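Local coordinates for DNA repair protein RecO (Deinococcus radiodurans, PDB 1U5K) that probably takes part in DNA repair and recombination through the RecF pathway, and binds a zinc ion, at residues 8-22 with 26-40. Sequence-based numbering, arbitrary orientation.
Sequences RSGIVIRRRVTPAGD and TLLTPQGKLKAIARG
Ile11 and Leu28 form a hydrogen-bonded antiparallel pair, Val12 faces Leu27, and then the register slips by one as Ile13 and Arg14 both oppose Thr26, the classic beta bulge. The axes of 8-17 and 26-29 run at 133° between their N-to-C directions. Ile13 N donates to Thr26 O at 2.9 Å, and Thr26 N answers to Arg14 O. On one face of the sheet the Val12 CG2 methyl presses against Leu27 CD2 at 3.4 Å, tighter than usual for two carbons. Ile13, at the bulge, reaches Leu28 with its end: CD1 lies 3.8 Å from Leu28 CG, the two side chains crossing at about a right angle, while CG1, set between the backbone N and the carbonyl carbon (chi1 64°), lies against Thr26 CG2. Helix 110-125 packs on Ile11 and Ile13, helix 86-102 on Ile13 and Leu28. Arg14 runs alongside Thr26, pointing the same way; its NH1 donates to a water, and its NH2 forms salt bridges with Glu97 and Asp100. Towards the 29-32 turn, Arg8 bends at chi2 and chi3, laying its guanidinium with one face under Leu34 CD2 and its edge towards Thr29, in a weak hydrogen bond, 2.9 Å from Arg8 NH1 to Thr29 OG1 and bent to 126° at the hydrogen. That hydroxyl in turn donates to Gly32 O at 2.7 Å, in the carbonyl plane. At the far end, Asp22 OD1 accepts from Gly40 N through its anti lone pair at 2.9 Å, with Ile37 CD1 against Asp22 CB. In these first three strands of the OB-fold domain, the chemistry implies a division of labour: backbone bonds set the bulged register, Ile11, Ile13 and Leu28 meet the helices while Val12 and Leu27 pack on the face opposite Ile11 and Leu28, Gly32 O accepts from both Thr29 N and Thr29 OG1 at the turn, and one Asp22-Gly40 bond joins the other end.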
# COMPACT_ATOMS: atom_id res chain seq x y z
N ARG A 8 -19.88 21.15 -6.26
CA ARG A 8 -18.46 20.91 -6.42
C ARG A 8 -18.23 20.14 -7.71
O ARG A 8 -19.14 19.50 -8.24
CB ARG A 8 -17.92 20.15 -5.21
CG ARG A 8 -17.83 21.02 -3.97
CD ARG A 8 -16.53 21.82 -3.96
NE ARG A 8 -16.12 21.65 -2.59
CZ ARG A 8 -14.98 21.21 -2.11
NH1 ARG A 8 -13.89 20.96 -2.83
NH2 ARG A 8 -14.98 21.09 -0.80
N SER A 9 -17.01 20.19 -8.22
CA SER A 9 -16.68 19.56 -9.50
C SER A 9 -15.22 19.10 -9.47
O SER A 9 -14.30 19.85 -9.13
CB SER A 9 -16.90 20.56 -10.64
OG SER A 9 -16.75 19.93 -11.90
N GLY A 10 -14.99 17.83 -9.78
CA GLY A 10 -13.63 17.34 -9.84
C GLY A 10 -13.59 15.89 -10.25
O GLY A 10 -14.59 15.33 -10.70
N ILE A 11 -12.42 15.31 -10.05
CA ILE A 11 -12.06 14.00 -10.55
C ILE A 11 -11.99 12.99 -9.40
O ILE A 11 -11.28 13.20 -8.42
CB ILE A 11 -10.69 14.12 -11.24
CG1 ILE A 11 -10.84 15.02 -12.47
CG2 ILE A 11 -10.29 12.74 -11.72
CD1 ILE A 11 -9.57 15.42 -13.12
N VAL A 12 -12.65 11.87 -9.62
CA VAL A 12 -12.71 10.77 -8.68
C VAL A 12 -11.36 10.09 -8.71
O VAL A 12 -10.93 9.63 -9.76
CB VAL A 12 -13.78 9.73 -9.07
CG1 VAL A 12 -13.83 8.58 -8.10
CG2 VAL A 12 -15.13 10.38 -9.14
N ILE A 13 -10.69 10.05 -7.57
CA ILE A 13 -9.40 9.39 -7.43
C ILE A 13 -9.41 8.10 -6.61
O ILE A 13 -8.46 7.32 -6.67
CB ILE A 13 -8.31 10.36 -6.94
CG1 ILE A 13 -8.60 10.90 -5.54
CG2 ILE A 13 -8.12 11.44 -7.97
CD1 ILE A 13 -7.38 11.34 -4.77
N ARG A 14 -10.49 7.86 -5.87
CA ARG A 14 -10.66 6.63 -5.11
C ARG A 14 -12.16 6.39 -4.91
O ARG A 14 -12.91 7.32 -4.66
CB ARG A 14 -9.96 6.69 -3.75
CG ARG A 14 -9.58 5.32 -3.22
CD ARG A 14 -8.71 5.30 -1.96
NE ARG A 14 -7.42 5.98 -2.14
CZ ARG A 14 -7.14 7.19 -1.70
NH1 ARG A 14 -8.02 7.89 -0.98
NH2 ARG A 14 -5.95 7.72 -1.94
N ARG A 15 -12.54 5.12 -5.00
CA ARG A 15 -13.92 4.65 -4.82
C ARG A 15 -13.87 3.44 -3.88
O ARG A 15 -13.10 2.51 -4.12
CB ARG A 15 -14.51 4.28 -6.17
CG ARG A 15 -15.77 3.45 -6.15
CD ARG A 15 -16.25 3.05 -7.54
NE ARG A 15 -17.40 2.15 -7.45
CZ ARG A 15 -18.65 2.49 -7.74
NH1 ARG A 15 -18.92 3.71 -8.15
NH2 ARG A 15 -19.63 1.60 -7.64
N ARG A 16 -14.59 3.53 -2.77
CA ARG A 16 -14.82 2.42 -1.85
C ARG A 16 -16.30 2.04 -1.85
O ARG A 16 -17.16 2.89 -1.64
CB ARG A 16 -14.36 2.81 -0.44
CG ARG A 16 -14.67 1.78 0.65
CD ARG A 16 -13.88 0.48 0.50
NE ARG A 16 -12.48 0.73 0.86
CZ ARG A 16 -12.02 0.75 2.10
NH1 ARG A 16 -12.82 0.47 3.13
NH2 ARG A 16 -10.74 1.01 2.32
N VAL A 17 -16.57 0.78 -2.14
CA VAL A 17 -17.89 0.18 -1.98
C VAL A 17 -17.88 -0.42 -0.58
O VAL A 17 -17.12 -1.32 -0.24
CB VAL A 17 -18.16 -0.95 -2.97
CG1 VAL A 17 -19.40 -1.71 -2.55
CG2 VAL A 17 -18.31 -0.41 -4.39
N THR A 18 -18.79 0.09 0.23
CA THR A 18 -18.89 -0.23 1.64
C THR A 18 -19.76 -1.49 1.84
O THR A 18 -20.56 -1.81 0.96
CB THR A 18 -19.53 1.07 2.17
OG1 THR A 18 -18.55 1.87 2.85
CG2 THR A 18 -20.72 0.85 3.04
N PRO A 19 -19.63 -2.22 2.95
CA PRO A 19 -20.48 -3.41 3.14
C PRO A 19 -21.99 -3.13 3.03
O PRO A 19 -22.72 -3.96 2.48
CB PRO A 19 -20.07 -3.96 4.51
CG PRO A 19 -18.77 -3.29 4.83
CD PRO A 19 -18.69 -2.00 4.06
N ALA A 20 -22.43 -1.95 3.47
CA ALA A 20 -23.81 -1.49 3.30
C ALA A 20 -24.24 -1.06 1.90
O ALA A 20 -25.40 -0.71 1.70
CB ALA A 20 -24.10 -0.35 4.26
N GLY A 21 -23.33 -1.04 0.93
CA GLY A 21 -23.70 -0.62 -0.42
C GLY A 21 -23.61 0.88 -0.64
O GLY A 21 -24.12 1.41 -1.63
N ASP A 22 -22.99 1.59 0.30
CA ASP A 22 -22.64 2.99 0.09
C ASP A 22 -21.38 3.08 -0.78
O ASP A 22 -20.59 2.14 -0.87
CB ASP A 22 -22.40 3.70 1.42
CG ASP A 22 -23.56 3.55 2.40
OD1 ASP A 22 -24.73 3.57 1.97
OD2 ASP A 22 -23.38 3.41 3.63
N THR A 26 -13.19 9.83 -2.96
CA THR A 26 -12.35 10.99 -2.80
C THR A 26 -12.23 11.66 -4.16
O THR A 26 -12.04 11.00 -5.18
CB THR A 26 -11.00 10.57 -2.24
OG1 THR A 26 -11.20 10.05 -0.92
CG2 THR A 26 -10.11 11.78 -2.01
N LEU A 27 -12.35 12.98 -4.17
CA LEU A 27 -12.22 13.76 -5.38
C LEU A 27 -11.11 14.79 -5.22
O LEU A 27 -10.91 15.39 -4.16
CB LEU A 27 -13.51 14.49 -5.72
CG LEU A 27 -14.87 13.82 -5.78
CD1 LEU A 27 -15.79 14.85 -6.42
CD2 LEU A 27 -14.87 12.59 -6.60
N LEU A 28 -10.39 15.01 -6.31
CA LEU A 28 -9.57 16.20 -6.41
C LEU A 28 -10.35 17.24 -7.21
O LEU A 28 -10.85 16.95 -8.29
CB LEU A 28 -8.22 15.85 -7.02
CG LEU A 28 -7.39 14.86 -6.23
CD1 LEU A 28 -6.11 14.67 -7.01
CD2 LEU A 28 -7.15 15.28 -4.79
N THR A 29 -10.44 18.44 -6.65
CA THR A 29 -11.18 19.58 -7.19
C THR A 29 -10.38 20.88 -7.14
O THR A 29 -9.44 20.99 -6.35
CB THR A 29 -12.50 19.82 -6.43
OG1 THR A 29 -12.29 20.60 -5.24
CG2 THR A 29 -13.11 18.51 -5.98
N PRO A 30 -10.79 21.87 -7.94
CA PRO A 30 -10.10 23.16 -7.93
C PRO A 30 -10.16 23.88 -6.58
O PRO A 30 -9.29 24.71 -6.33
CB PRO A 30 -10.76 23.95 -9.06
CG PRO A 30 -12.04 23.29 -9.34
CD PRO A 30 -11.88 21.84 -8.92
N GLN A 31 -11.08 23.48 -5.71
CA GLN A 31 -11.14 24.03 -4.36
C GLN A 31 -10.58 23.14 -3.26
O GLN A 31 -10.77 23.41 -2.08
CB GLN A 31 -12.58 24.38 -4.01
CG GLN A 31 -13.30 25.20 -5.07
CD GLN A 31 -14.70 25.61 -4.63
OE1 GLN A 31 -15.72 25.13 -5.13
NE2 GLN A 31 -14.74 26.52 -3.67
N GLY A 32 -9.88 22.07 -3.62
CA GLY A 32 -9.25 21.21 -2.63
C GLY A 32 -9.69 19.77 -2.77
O GLY A 32 -10.47 19.41 -3.65
N LYS A 33 -9.14 18.94 -1.89
CA LYS A 33 -9.54 17.54 -1.82
C LYS A 33 -10.92 17.45 -1.18
O LYS A 33 -11.17 18.19 -0.23
CB LYS A 33 -8.56 16.79 -0.93
CG LYS A 33 -7.15 16.55 -1.44
CD LYS A 33 -6.46 15.69 -0.38
CE LYS A 33 -4.96 15.82 -0.36
NZ LYS A 33 -4.28 14.59 0.17
N LEU A 34 -11.75 16.50 -1.61
CA LEU A 34 -13.09 16.30 -1.10
C LEU A 34 -13.36 14.80 -0.92
O LEU A 34 -13.17 14.03 -1.85
CB LEU A 34 -14.13 16.88 -2.07
CG LEU A 34 -15.63 16.65 -1.80
CD1 LEU A 34 -16.05 17.23 -0.46
CD2 LEU A 34 -16.44 17.26 -2.92
N LYS A 35 -13.77 14.41 0.28
CA LYS A 35 -14.26 13.08 0.59
C LYS A 35 -15.76 13.15 0.84
O LYS A 35 -16.24 14.04 1.54
CB LYS A 35 -13.52 12.50 1.80
CG LYS A 35 -13.72 11.01 2.01
CD LYS A 35 -12.58 10.36 2.80
CE LYS A 35 -12.95 8.98 3.31
NZ LYS A 35 -12.07 8.45 4.40
N ALA A 36 -16.51 12.24 0.24
CA ALA A 36 -17.95 12.20 0.38
C ALA A 36 -18.49 10.79 0.15
O ALA A 36 -17.82 9.94 -0.43
CB ALA A 36 -18.59 13.14 -0.62
N ILE A 37 -19.71 10.56 0.62
CA ILE A 37 -20.38 9.26 0.58
C ILE A 37 -21.70 9.38 -0.19
O ILE A 37 -22.48 10.28 0.09
CB ILE A 37 -20.63 8.74 2.01
CG1 ILE A 37 -21.35 7.39 1.99
CG2 ILE A 37 -21.47 9.70 2.86
CD1 ILE A 37 -21.20 6.63 3.30
N ALA A 38 -21.92 8.49 -1.16
CA ALA A 38 -23.20 8.35 -1.83
C ALA A 38 -23.92 7.17 -1.17
O ALA A 38 -23.56 6.01 -1.37
CB ALA A 38 -23.02 8.14 -3.33
N ARG A 39 -24.90 7.48 -0.33
CA ARG A 39 -25.59 6.47 0.46
C ARG A 39 -26.51 5.64 -0.44
O ARG A 39 -27.06 6.14 -1.42
CB ARG A 39 -26.32 7.08 1.65
CG ARG A 39 -25.36 7.47 2.76
CD ARG A 39 -25.87 8.60 3.65
NE ARG A 39 -24.82 9.21 4.47
CZ ARG A 39 -24.25 8.63 5.53
NH1 ARG A 39 -24.61 7.40 5.90
NH2 ARG A 39 -23.32 9.27 6.21
N GLY A 40 -26.58 4.34 -0.12
CA GLY A 40 -27.19 3.35 -0.98
C GLY A 40 -26.82 3.56 -2.44
O GLY A 40 -27.62 3.29 -3.33
O HOH W 1 -15.12 22.35 -6.63
O HOH W 2 -10.97 7.63 -0.51